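Local coordinates for protein oligogalacturonate lyase (Yersinia enterocolitica subsp. enterocolitica, PDB 3PE7) that probably cleaves short pectin-derived oligogalacturonates in the cytoplasm by beta-elimination, using a manganese-bound active site in a seven-bladed beta-propeller, at residues Y63-D66 / V71-Q74. Sequence-based numbering, arbitrary orientation.
Sequences YLLD and VATQ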
ATOM      1  N   TYR A  63       9.114  12.214  -5.913  1.00  9.32           N
ATOM      2  CA  TYR A  63      10.533  12.501  -5.776  1.00  9.39           C
ATOM      3  C   TYR A  63      11.298  11.206  -5.601  1.00  9.55           C
ATOM      4  O   TYR A  63      10.743  10.232  -5.108  1.00  9.57           O
ATOM      5  CB  TYR A  63      10.785  13.391  -4.549  1.00 10.20           C
ATOM      6  CG  TYR A  63      10.227  14.772  -4.721  1.00 10.31           C
ATOM      7  CD1 TYR A  63      11.050  15.839  -5.082  1.00 11.43           C
ATOM      8  CD2 TYR A  63       8.865  15.014  -4.541  1.00 12.08           C
ATOM      9  CE1 TYR A  63      10.514  17.123  -5.286  1.00 11.11           C
ATOM     10  CE2 TYR A  63       8.325  16.283  -4.746  1.00 11.55           C
ATOM     11  CZ  TYR A  63       9.162  17.332  -5.103  1.00 12.27           C
ATOM     12  OH  TYR A  63       8.625  18.585  -5.302  1.00 12.82           O
ATOM     13  N   LEU A  64      12.564  11.187  -6.034  1.00  9.76           N
ATOM     14  CA  LEU A  64      13.445  10.071  -5.706  1.00 10.96           C
ATOM     15  C   LEU A  64      14.542  10.588  -4.801  1.00 10.78           C
ATOM     16  O   LEU A  64      15.307  11.497  -5.173  1.00 11.85           O
ATOM     17  CB  LEU A  64      14.045   9.437  -6.981  1.00 11.54           C
ATOM     18  CG  LEU A  64      14.753   8.099  -6.772  1.00 13.12           C
ATOM     19  CD1 LEU A  64      13.743   6.978  -6.518  1.00 12.44           C
ATOM     20  CD2 LEU A  64      15.596   7.751  -7.997  1.00 14.38           C
ATOM     21  N   LEU A  65      14.631  10.013  -3.608  1.00 11.49           N
ATOM     22  CA  LEU A  65      15.602  10.443  -2.611  1.00 12.11           C
ATOM     23  C   LEU A  65      16.816   9.510  -2.641  1.00 12.78           C
ATOM     24  O   LEU A  65      16.667   8.284  -2.488  1.00 12.62           O
ATOM     25  CB  LEU A  65      14.965  10.436  -1.207  1.00 11.71           C
ATOM     26  CG  LEU A  65      15.835  10.700   0.025  1.00 14.61           C
ATOM     27  CD1 LEU A  65      16.613  12.010  -0.065  1.00 15.00           C
ATOM     28  CD2 LEU A  65      14.974  10.663   1.296  1.00 15.15           C
ATOM     29  N   ASP A  66      17.996  10.092  -2.858  1.00 13.97           N
ATOM     30  CA  ASP A  66      19.259   9.346  -2.746  1.00 14.61           C
ATOM     31  C   ASP A  66      19.634   9.346  -1.261  1.00 14.42           C
ATOM     32  O   ASP A  66      19.934  10.390  -0.692  1.00 14.31           O
ATOM     33  CB  ASP A  66      20.359   9.978  -3.597  1.00 15.59           C
ATOM     34  CG  ASP A  66      21.625   9.137  -3.637  1.00 17.77           C
ATOM     35  OD1 ASP A  66      22.102   8.694  -2.571  1.00 18.23           O
ATOM     36  OD2 ASP A  66      22.163   8.933  -4.746  1.00 19.30           O
ATOM     37  N   VAL A  71      20.086  13.866  -1.472  1.00 14.71           N
ATOM     38  CA  VAL A  71      19.466  14.708  -2.486  1.00 14.62           C
ATOM     39  C   VAL A  71      18.210  14.060  -3.037  1.00 13.75           C
ATOM     40  O   VAL A  71      18.216  12.877  -3.374  1.00 13.72           O
ATOM     41  CB  VAL A  71      20.470  15.054  -3.634  1.00 14.64           C
ATOM     42  CG1 VAL A  71      19.762  15.786  -4.783  1.00 16.50           C
ATOM     43  CG2 VAL A  71      21.624  15.890  -3.085  1.00 16.99           C
ATOM     44  N   ALA A  72      17.126  14.843  -3.091  1.00 14.06           N
ATOM     45  CA  ALA A  72      15.868  14.410  -3.697  1.00 13.26           C
ATOM     46  C   ALA A  72      15.724  15.036  -5.082  1.00 13.48           C
ATOM     47  O   ALA A  72      15.890  16.249  -5.249  1.00 13.84           O
ATOM     48  CB  ALA A  72      14.718  14.830  -2.828  1.00 13.32           C
ATOM     49  N   THR A  73      15.412  14.216  -6.071  1.00 12.59           N
ATOM     50  CA  THR A  73      15.156  14.727  -7.411  1.00 12.01           C
ATOM     51  C   THR A  73      13.651  14.683  -7.682  1.00 11.81           C
ATOM     52  O   THR A  73      13.022  13.647  -7.488  1.00 11.90           O
ATOM     53  CB  THR A  73      15.905  13.890  -8.465  1.00 11.99           C
ATOM     54  OG1 THR A  73      17.310  13.913  -8.171  1.00 13.87           O
ATOM     55  CG2 THR A  73      15.663  14.459  -9.896  1.00 13.75           C
ATOM     56  N   GLN A  74      13.089  15.803  -8.129  1.00 11.38           N
ATOM     57  CA  GLN A  74      11.676  15.849  -8.498  1.00 11.70           C
ATOM     58  C   GLN A  74      11.452  15.080  -9.782  1.00 11.88           C
ATOM     59  O   GLN A  74      12.090  15.379 -10.814  1.00 13.03           O
ATOM     60  CB  GLN A  74      11.203  17.302  -8.662  1.00 11.42           C
ATOM     61  CG  GLN A  74       9.692  17.416  -8.881  1.00 10.77           C
ATOM     62  CD  GLN A  74       9.217  18.848  -8.876  1.00 11.60           C
ATOM     63  OE1 GLN A  74       9.889  19.736  -8.340  1.00 12.43           O
ATOM     64  NE2 GLN A  74       8.030  19.078  -9.436  1.00 12.61           N
TER
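Leu64 and Thr73 pair through two backbone hydrogen bonds in the hairpin formed by strands 61-66 and 71-74. The strands run antiparallel. Leu64 N donates to Thr73 O at 2.9 Å, and Thr73 N returns the bond to Leu64 O at the same length. A third bond joins Asp66 N to Val71 O at 2.8 Å and is nearly straight, with 173° at the hydrogen. CA-H...O contacts add to the ladder: Tyr63 CA lies 3.2 Å from Thr73 O, and Ala72 CA approaches Leu64 O.

Tyr63 and Gln74 form a non-hydrogen-bonded pair, and their side chains share one face with Leu65 and Ala72. The Tyr63 ring crosses the aliphatic part of Gln74 at a slant, with CE1 3.5 Å from Gln74 CB. CG of Gln74 is anti to the backbone N (chi1 -173°) and the chain stays extended, which carries its amide to the phenol end of the ring. Ring and amide planes are 43° apart, not stacked. Next along this face, Ala72 CB sits 4.4 Å from both Tyr63 CD1 and Leu65 CD1, bridging the two larger side chains.

The polar ends of Gln74 and Asp66 find partners outside the two segments. Gln74 NE2 donates to Thr76 O and to OD2 of Asp57, a calcium ligand. Asp66 OD1 accepts from the backbone N of Asn68 and Thr69, in the turn of the hairpin.

These strands belong to one propeller blade, with strand 6-8 flanking 71-74 and strand 49-54 flanking 61-66. The two NE2 bonds should limit rotation of the Gln74 amide. This is consistent with Gln74 acting as a second-shell residue that helps to position Asp57 at the calcium, while Tyr63 packs against its aliphatic chain.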